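Local atomic coordinates of type III Pentaketide Synthase (Neurospora crassa, PDB entry 3EUO), a protein that builds pentaketides as a fungal type III polyketide synthase, probably by repeated acyl transfer and condensation as in chalcone and stilbene synthases. Residues P221-D225 with L339-R343; V356-G362 with M373-R378; S4-V10 with A205-S211. All coordinates share one frame; numbering follows the deposited sequence.

Interaction 1 (P221-D225 with L339-R343); sequences PAIYD and LNRLR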
loop_
_atom_site.group_PDB
_atom_site.type_symbol
_atom_site.label_atom_id
_atom_site.label_comp_id
_atom_site.label_asym_id
_atom_site.label_seq_id
_atom_site.Cartn_x
_atom_site.Cartn_y
_atom_site.Cartn_z
ATOM N N PRO A 221 -9.311 17.609 24.537
ATOM C CA PRO A 221 -10.523 17.269 23.796
ATOM C C PRO A 221 -10.248 16.262 22.682
ATOM O O PRO A 221 -9.132 16.194 22.156
ATOM C CB PRO A 221 -10.961 18.610 23.187
ATOM C CG PRO A 221 -10.174 19.657 23.903
ATOM C CD PRO A 221 -8.899 19.002 24.290
ATOM N N ALA A 222 -11.259 15.468 22.356
ATOM C CA ALA A 222 -11.221 14.584 21.201
ATOM C C ALA A 222 -12.642 14.477 20.679
ATOM O O ALA A 222 -13.590 14.838 21.377
ATOM C CB ALA A 222 -10.681 13.220 21.580
ATOM N N ILE A 223 -12.788 14.006 19.445
ATOM C CA ILE A 223 -14.110 13.850 18.850
ATOM C C ILE A 223 -14.639 12.447 19.138
ATOM O O ILE A 223 -15.766 12.287 19.609
ATOM C CB ILE A 223 -14.116 14.160 17.331
ATOM C CG1 ILE A 223 -13.697 15.607 17.076
ATOM C CG2 ILE A 223 -15.499 13.984 16.754
ATOM C CD1 ILE A 223 -12.287 15.760 16.687
ATOM N N TYR A 224 -13.811 11.439 18.866
ATOM C CA TYR A 224 -14.150 10.048 19.143
ATOM C C TYR A 224 -12.970 9.385 19.824
ATOM O O TYR A 224 -11.823 9.725 19.534
ATOM C CB TYR A 224 -14.421 9.268 17.853
ATOM C CG TYR A 224 -15.544 9.777 16.978
ATOM C CD1 TYR A 224 -16.881 9.494 17.285
ATOM C CD2 TYR A 224 -15.274 10.502 15.821
ATOM C CE1 TYR A 224 -17.919 9.947 16.472
ATOM C CE2 TYR A 224 -16.309 10.955 14.995
ATOM C CZ TYR A 224 -17.628 10.670 15.330
ATOM O OH TYR A 224 -18.648 11.118 14.513
ATOM N N ASP A 225 -13.252 8.449 20.724
ATOM C CA ASP A 225 -12.239 7.508 21.202
ATOM C C ASP A 225 -12.388 6.202 20.421
ATOM O O ASP A 225 -13.505 5.736 20.195
ATOM C CB ASP A 225 -12.407 7.242 22.695
ATOM C CG ASP A 225 -12.223 8.488 23.537
ATOM O OD1 ASP A 225 -11.173 9.152 23.406
ATOM O OD2 ASP A 225 -13.129 8.802 24.332
ATOM N N LEU A 339 -18.285 9.925 9.305
ATOM C CA LEU A 339 -17.939 10.242 10.697
ATOM C C LEU A 339 -17.869 11.746 10.995
ATOM O O LEU A 339 -18.249 12.191 12.098
ATOM C CB LEU A 339 -16.639 9.550 11.112
ATOM C CG LEU A 339 -16.727 8.035 11.281
ATOM C CD1 LEU A 339 -15.324 7.481 11.378
ATOM C CD2 LEU A 339 -17.543 7.663 12.520
ATOM N N ASN A 340 -17.398 12.522 10.019
ATOM C CA ASN A 340 -17.373 13.974 10.134
ATOM C C ASN A 340 -18.797 14.535 10.172
ATOM O O ASN A 340 -19.134 15.371 11.013
ATOM C CB ASN A 340 -16.588 14.584 8.967
ATOM C CG ASN A 340 -16.351 16.078 9.133
ATOM O OD1 ASN A 340 -15.977 16.545 10.211
ATOM N ND2 ASN A 340 -16.565 16.830 8.063
ATOM N N ARG A 341 -19.637 14.055 9.263
ATOM C CA ARG A 341 -21.012 14.546 9.168
ATOM C C ARG A 341 -21.846 14.144 10.387
ATOM O O ARG A 341 -22.696 14.914 10.838
ATOM C CB ARG A 341 -21.664 14.053 7.873
ATOM C CG ARG A 341 -23.099 14.526 7.635
ATOM C CD ARG A 341 -23.168 15.968 7.143
ATOM N NE ARG A 341 -24.517 16.293 6.683
ATOM C CZ ARG A 341 -25.262 17.294 7.143
ATOM N NH1 ARG A 341 -24.794 18.113 8.073
ATOM N NH2 ARG A 341 -26.478 17.487 6.652
ATOM N N LEU A 342 -21.596 12.949 10.920
ATOM C CA LEU A 342 -22.369 12.423 12.050
ATOM C C LEU A 342 -22.369 13.366 13.247
ATOM O O LEU A 342 -23.375 13.486 13.949
ATOM C CB LEU A 342 -21.851 11.041 12.469
ATOM C CG LEU A 342 -22.577 10.293 13.597
ATOM C CD1 LEU A 342 -24.020 9.978 13.232
ATOM C CD2 LEU A 342 -21.827 9.020 13.962
ATOM N N ARG A 343 -21.243 14.036 13.480
ATOM C CA ARG A 343 -21.115 14.877 14.671
ATOM C C ARG A 343 -21.578 16.324 14.464
ATOM O O ARG A 343 -21.377 17.170 15.337
ATOM C CB ARG A 343 -19.693 14.804 15.266
ATOM C CG ARG A 343 -18.539 15.049 14.282
ATOM C CD ARG A 343 -18.447 16.498 13.825
ATOM N NE ARG A 343 -17.256 16.762 13.014
ATOM C CZ ARG A 343 -16.066 17.124 13.501
ATOM N NH1 ARG A 343 -15.881 17.268 14.811
ATOM N NH2 ARG A 343 -15.054 17.345 12.673
#

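Interaction 2 (V356-G362 with M373-R378); sequences VKEYVVG and MCMLKR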
loop_
_atom_site.group_PDB
_atom_site.type_symbol
_atom_site.label_atom_id
_atom_site.label_comp_id
_atom_site.label_asym_id
_atom_site.label_seq_id
_atom_site.Cartn_x
_atom_site.Cartn_y
_atom_site.Cartn_z
ATOM N N VAL A 356 -28.922 11.014 20.670
ATOM C CA VAL A 356 -27.601 10.981 20.052
ATOM C C VAL A 356 -26.758 10.009 20.865
ATOM O O VAL A 356 -26.569 10.199 22.073
ATOM C CB VAL A 356 -26.933 12.370 20.044
ATOM C CG1 VAL A 356 -25.530 12.296 19.449
ATOM C CG2 VAL A 356 -27.783 13.366 19.274
ATOM N N LYS A 357 -26.258 8.974 20.199
ATOM C CA LYS A 357 -25.588 7.876 20.888
ATOM C C LYS A 357 -24.135 8.181 21.231
ATOM O O LYS A 357 -23.430 8.862 20.483
ATOM C CB LYS A 357 -25.697 6.583 20.075
ATOM C CG LYS A 357 -27.133 6.181 19.724
ATOM C CD LYS A 357 -28.069 6.198 20.945
ATOM C CE LYS A 357 -29.423 5.569 20.625
ATOM N NZ LYS A 357 -30.150 6.275 19.541
ATOM N N GLU A 358 -23.707 7.656 22.374
ATOM C CA GLU A 358 -22.351 7.831 22.881
ATOM C C GLU A 358 -21.383 6.859 22.212
ATOM O O GLU A 358 -20.163 7.036 22.284
ATOM C CB GLU A 358 -22.354 7.604 24.391
ATOM C CG GLU A 358 -21.229 8.275 25.135
ATOM C CD GLU A 358 -21.615 8.674 26.553
ATOM O OE1 GLU A 358 -22.819 8.621 26.905
ATOM O OE2 GLU A 358 -20.704 9.053 27.314
ATOM N N TYR A 359 -21.933 5.825 21.581
ATOM C CA TYR A 359 -21.124 4.782 20.962
ATOM C C TYR A 359 -21.551 4.560 19.525
ATOM O O TYR A 359 -22.744 4.483 19.219
ATOM C CB TYR A 359 -21.188 3.481 21.769
ATOM C CG TYR A 359 -20.592 3.611 23.152
ATOM C CD1 TYR A 359 -19.245 3.321 23.386
ATOM C CD2 TYR A 359 -21.373 4.036 24.229
ATOM C CE1 TYR A 359 -18.691 3.459 24.655
ATOM C CE2 TYR A 359 -20.826 4.180 25.496
ATOM C CZ TYR A 359 -19.494 3.878 25.703
ATOM O OH TYR A 359 -18.957 4.017 26.959
ATOM N N VAL A 360 -20.556 4.451 18.649
ATOM C CA VAL A 360 -20.772 4.436 17.211
ATOM C C VAL A 360 -20.074 3.224 16.615
ATOM O O VAL A 360 -18.892 2.982 16.872
ATOM C CB VAL A 360 -20.226 5.736 16.546
ATOM C CG1 VAL A 360 -20.567 5.788 15.066
ATOM C CG2 VAL A 360 -20.766 6.974 17.257
ATOM N N VAL A 361 -20.816 2.450 15.833
ATOM C CA VAL A 361 -20.233 1.324 15.131
ATOM C C VAL A 361 -19.886 1.782 13.719
ATOM O O VAL A 361 -20.756 2.289 13.007
ATOM C CB VAL A 361 -21.200 0.117 15.098
ATOM C CG1 VAL A 361 -20.604 -1.028 14.305
ATOM C CG2 VAL A 361 -21.528 -0.342 16.518
ATOM N N GLY A 362 -18.621 1.617 13.328
ATOM C CA GLY A 362 -18.191 1.920 11.968
ATOM C C GLY A 362 -18.129 0.620 11.189
ATOM O O GLY A 362 -17.715 -0.398 11.731
ATOM N N MET A 373 -14.937 -3.387 10.788
ATOM C CA MET A 373 -15.788 -2.711 11.770
ATOM C C MET A 373 -14.924 -2.061 12.835
ATOM O O MET A 373 -13.844 -2.555 13.154
ATOM C CB MET A 373 -16.770 -3.676 12.450
ATOM C CG MET A 373 -18.044 -3.952 11.697
ATOM S SD MET A 373 -19.372 -4.695 12.716
ATOM C CE MET A 373 -20.407 -5.289 11.393
ATOM N N CYS A 374 -15.413 -0.957 13.390
ATOM C CA CYS A 374 -14.771 -0.336 14.539
ATOM C C CYS A 374 -15.822 0.137 15.534
ATOM O O CYS A 374 -16.978 0.394 15.166
ATOM C CB CYS A 374 -13.869 0.823 14.101
ATOM S SG CYS A 374 -14.729 2.234 13.385
ATOM N N MET A 375 -15.421 0.223 16.798
ATOM C CA MET A 375 -16.268 0.813 17.821
ATOM C C MET A 375 -15.654 2.125 18.285
ATOM O O MET A 375 -14.509 2.150 18.743
ATOM C CB MET A 375 -16.432 -0.135 19.013
ATOM C CG MET A 375 -17.375 0.403 20.101
ATOM S SD MET A 375 -19.122 0.499 19.639
ATOM C CE MET A 375 -19.566 -1.223 19.853
ATOM N N LEU A 376 -16.427 3.201 18.166
ATOM C CA LEU A 376 -16.013 4.521 18.619
ATOM C C LEU A 376 -16.873 4.965 19.787
ATOM O O LEU A 376 -18.063 4.639 19.853
ATOM C CB LEU A 376 -16.126 5.552 17.493
ATOM C CG LEU A 376 -15.390 5.241 16.188
ATOM C CD1 LEU A 376 -15.836 6.182 15.080
ATOM C CD2 LEU A 376 -13.886 5.325 16.391
ATOM N N LYS A 377 -16.258 5.690 20.713
ATOM C CA LYS A 377 -16.994 6.372 21.764
ATOM C C LYS A 377 -17.001 7.846 21.390
ATOM O O LYS A 377 -15.951 8.447 21.162
ATOM C CB LYS A 377 -16.352 6.138 23.141
ATOM C CG LYS A 377 -17.142 6.728 24.315
ATOM C CD LYS A 377 -16.524 6.335 25.653
ATOM C CE LYS A 377 -17.332 6.884 26.832
ATOM N NZ LYS A 377 -16.992 8.302 27.125
ATOM N N ARG A 378 -18.192 8.415 21.295
ATOM C CA ARG A 378 -18.328 9.808 20.941
ATOM C C ARG A 378 -18.285 10.674 22.199
ATOM O O ARG A 378 -19.066 10.456 23.131
ATOM C CB ARG A 378 -19.627 10.025 20.170
ATOM C CG ARG A 378 -19.853 11.459 19.741
ATOM C CD ARG A 378 -21.062 11.548 18.855
ATOM N NE ARG A 378 -21.469 12.927 18.617
ATOM C CZ ARG A 378 -22.463 13.279 17.804
ATOM N NH1 ARG A 378 -23.160 12.352 17.153
ATOM N NH2 ARG A 378 -22.762 14.561 17.653
HETATM O O HOH W 1 -23.391 9.576 17.796
HETATM O O HOH W 2 -18.521 9.937 25.645
#

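Interaction 3 (S4-V10 with A205-S211); sequences SITGLGV and ASAVILS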
loop_
_atom_site.group_PDB
_atom_site.type_symbol
_atom_site.label_atom_id
_atom_site.label_comp_id
_atom_site.label_asym_id
_atom_site.label_seq_id
_atom_site.Cartn_x
_atom_site.Cartn_y
_atom_site.Cartn_z
ATOM N N SER A 4 -7.537 8.109 20.295
ATOM C CA SER A 4 -8.620 9.051 20.057
ATOM C C SER A 4 -8.470 9.759 18.717
ATOM O O SER A 4 -7.349 10.063 18.283
ATOM C CB SER A 4 -8.716 10.073 21.193
ATOM O OG SER A 4 -7.596 10.943 21.192
ATOM N N ILE A 5 -9.610 10.007 18.075
ATOM C CA ILE A 5 -9.672 10.825 16.862
ATOM C C ILE A 5 -9.840 12.272 17.304
ATOM O O ILE A 5 -10.874 12.642 17.858
ATOM C CB ILE A 5 -10.836 10.385 15.932
ATOM C CG1 ILE A 5 -10.586 8.967 15.390
ATOM C CG2 ILE A 5 -11.024 11.388 14.786
ATOM C CD1 ILE A 5 -11.790 8.339 14.646
ATOM N N THR A 6 -8.812 13.080 17.063
ATOM C CA THR A 6 -8.762 14.450 17.588
ATOM C C THR A 6 -9.095 15.512 16.540
ATOM O O THR A 6 -9.285 16.686 16.869
ATOM C CB THR A 6 -7.409 14.760 18.222
ATOM O OG1 THR A 6 -6.371 14.461 17.286
ATOM C CG2 THR A 6 -7.203 13.927 19.480
ATOM N N GLY A 7 -9.172 15.096 15.281
ATOM C CA GLY A 7 -9.628 15.986 14.216
ATOM C C GLY A 7 -10.115 15.192 13.024
ATOM O O GLY A 7 -9.685 14.057 12.817
ATOM N N LEU A 8 -11.024 15.787 12.255
ATOM C CA LEU A 8 -11.489 15.206 10.998
ATOM C C LEU A 8 -11.591 16.324 9.981
ATOM O O LEU A 8 -11.916 17.465 10.332
ATOM C CB LEU A 8 -12.864 14.533 11.150
ATOM C CG LEU A 8 -13.076 13.429 12.188
ATOM C CD1 LEU A 8 -13.564 14.008 13.525
ATOM C CD2 LEU A 8 -14.080 12.403 11.661
ATOM N N GLY A 9 -11.313 15.995 8.724
ATOM C CA GLY A 9 -11.456 16.935 7.624
ATOM C C GLY A 9 -11.925 16.232 6.372
ATOM O O GLY A 9 -11.561 15.077 6.116
ATOM N N VAL A 10 -12.734 16.935 5.588
ATOM C CA VAL A 10 -13.297 16.380 4.369
ATOM C C VAL A 10 -13.251 17.462 3.309
ATOM O O VAL A 10 -13.541 18.628 3.587
ATOM C CB VAL A 10 -14.758 15.911 4.583
ATOM C CG1 VAL A 10 -15.363 15.358 3.284
ATOM C CG2 VAL A 10 -14.832 14.864 5.694
ATOM N N ALA A 205 -11.844 13.498 -0.820
ATOM C CA ALA A 205 -10.742 13.185 0.088
ATOM C C ALA A 205 -11.212 13.448 1.497
ATOM O O ALA A 205 -11.970 14.381 1.740
ATOM C CB ALA A 205 -9.508 14.008 -0.231
ATOM N N SER A 206 -10.772 12.609 2.427
ATOM C CA SER A 206 -11.135 12.779 3.821
ATOM C C SER A 206 -9.989 12.313 4.690
ATOM O O SER A 206 -9.216 11.445 4.294
ATOM C CB SER A 206 -12.397 11.995 4.150
ATOM O OG SER A 206 -12.218 10.621 3.883
ATOM N N ALA A 207 -9.879 12.903 5.876
ATOM C CA ALA A 207 -8.769 12.599 6.770
ATOM C C ALA A 207 -9.191 12.675 8.222
ATOM O O ALA A 207 -10.123 13.403 8.571
ATOM C CB ALA A 207 -7.603 13.553 6.507
ATOM N N VAL A 208 -8.518 11.886 9.055
ATOM C CA VAL A 208 -8.618 12.021 10.503
ATOM C C VAL A 208 -7.219 12.049 11.107
ATOM O O VAL A 208 -6.254 11.570 10.505
ATOM C CB VAL A 208 -9.473 10.906 11.183
ATOM C CG1 VAL A 208 -10.892 10.864 10.594
ATOM C CG2 VAL A 208 -8.798 9.535 11.086
ATOM N N ILE A 209 -7.116 12.638 12.294
ATOM C CA ILE A 209 -5.920 12.504 13.103
ATOM C C ILE A 209 -6.215 11.486 14.190
ATOM O O ILE A 209 -7.189 11.642 14.932
ATOM C CB ILE A 209 -5.512 13.836 13.770
ATOM C CG1 ILE A 209 -5.277 14.921 12.702
ATOM C CG2 ILE A 209 -4.302 13.605 14.677
ATOM C CD1 ILE A 209 -4.170 14.578 11.680
ATOM N N LEU A 210 -5.410 10.426 14.242
ATOM C CA LEU A 210 -5.486 9.466 15.345
ATOM C C LEU A 210 -4.293 9.673 16.259
ATOM O O LEU A 210 -3.140 9.587 15.817
ATOM C CB LEU A 210 -5.515 8.017 14.849
ATOM C CG LEU A 210 -5.866 6.954 15.904
ATOM C CD1 LEU A 210 -7.328 7.078 16.374
ATOM C CD2 LEU A 210 -5.603 5.550 15.371
ATOM N N SER A 211 -4.579 9.949 17.529
ATOM C CA SER A 211 -3.545 10.160 18.538
ATOM C C SER A 211 -3.516 9.009 19.532
ATOM O O SER A 211 -4.559 8.417 19.826
ATOM C CB SER A 211 -3.819 11.469 19.293
ATOM O OG SER A 211 -2.884 11.644 20.349
#

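Interaction 1 (P221-D225 with L339-R343)
Tyr224, which begins strand 224-233, and Ile223 just before it meet the C-terminal end of helix 334-342 in a helix-on-sheet contact of the thiolase-like fold. Both residues face Ile5 of the neighbouring strand, forming a classic beta bulge, and both turn their side chains to the helix. Tyrosine suits its place by being long, flat and polar at the end: its OH donates a 2.7 Å bond to Leu339 O, on a lone pair in the carbonyl plane, while its ring lies against the Leu339 side chain, CZ standing 4.1 Å from CD2. Ile223 supplies the apolar part, with CG1 3.6 Å from Arg343 NH1. The arginine chain is bent at chi2 (71°) and folds back on its own helix end, where the guanidinium, which Glu95 also holds by a salt bridge to NH2, grips Asn340 side-on. An alanine at Arg343 would remove that grip, and is likely to leave Asn340 OD1 without its two donors, Glu95 without this counter-charge and Ile223 with a gap beside it. In the intact pair NH2 reaches Asn340 OD1 at 2.7 Å nearly along the C=O axis, whereas NE, 3.1 Å from the same OD1, comes from above the amide plane.

Interaction 2 (V356-G362 with M373-R378)
Val360 and Leu376 pair near the open end of a beta hairpin in which strands 359-366 and 370-378 run antiparallel, their axes 4.6 Å apart at the closest. Bonds in both directions join Val360 to Leu376 and Gly362 to Cys374, and Arg378 N adds a further bond to Glu358 O at 2.6 Å. The Gly362-Cys374 end is the tight one. Gly362 lacks a side chain exactly where Cys374 SG sits, 3.8 Å from Gly362 CA; a beta carbon there would clash with the sulfur. Between Val361 and Met375 the packing is apolar: the methionine, bent at chi2 and chi3, curls so that its CE lies 4.0 Å from Val361 CG2, a fit that a flexible thioether makes easily.

Toward Glu358 and Arg378 the side-chain contact loosens and becomes polar. Farther along the face of Val361 and Met375, the methylene chain of Lys377 runs alongside the Tyr359 ring, Lys377 CE lying 3.3 Å from Tyr359 OH, and carries the ammonium outward to the exposed Glu358. That salt bridge is long, 3.8 Å from Lys377 NZ to Glu358 OE2, and a water bonded to both groups and to Arg378 O fills in. With CG anti to the backbone N (chi1 -179°), Arg378 stretches out until Val356 CG1 lies over one face of its guanidinium, offset toward the rim. NH1 is linked through another water to Lys357 O, while NH2 forms a salt bridge with Asp348.

Strand 292-295 flanks the hairpin beside 359-366 and strand 224-233 beside 370-378. Helix 258-277 covers Val361, Met373 and Met375, and helix 334-342 packs on Val360 and Leu376 from the other face.

Interaction 3 (S4-V10 with A205-S211)
Ser4 and Ser211 bond to each other in both directions, Ser211 N reaching Ser4 O at 2.9 Å and almost straight (178°). At the other end Gly9 and Ala207 repeat the exchange, with Ala207 N 2.8 Å from Gly9 O. Between them the ladder slips by one residue: Ile209 O takes Thr6 N, but Ile209 N gives to Gly7 O, a beta bulge at Thr6 and Gly7. Gly7 N is buried there with no partner in the model, and Leu8 N, directed away from strand 204-211, bonds to Glu95. These antiparallel strands, 4-11 and 204-211, are inner members of the mixed sheet of the thiolase-like fold, with strands 224-233 and 168-175 as their outer neighbours. Branched and small residues suit such a place, being sandwiched between helices. Leu8 and Val208 lie side by side, Leu8 CD2 3.7 Å from Val208 CG1; helix 334-342 touches Leu8, Val10 and Ser206. Farther along that face Leu210 CG is anti to its backbone nitrogen (chi1 -169°), which brings CD1 back to 3.9 Å from Ile5 CG1. At the bulge Thr6 OG1 lies 3.4 Å from Ile209 CG2, and both residues meet Ala96 of helix 70-96.

Overall arrangement
All three contacts are largely buried and belong to one mixed sheet. Interactions 2 and 3 are strand pairings within it, held mainly by backbone bonds; interaction 1 is helix against sheet and rests on side chains, with a single bond across. Strand 224-233 stands between the two pairings: Tyr224 and Ile223 bond to Ile5 of interaction 3, and Asp225 to Lys377 of interaction 2. Helix 334-342, a partner in interaction 1, also packs on interactions 2 and 3. Glu95 ties interaction 1 to interaction 3, reaching both Arg343 and Leu8 N. Interaction 3, the most enclosed, adds mostly apolar side-chain contacts, Ser206 and Ser211 finding partners outside, whereas interaction 2 has a salt bridge and bridging waters across its own contact.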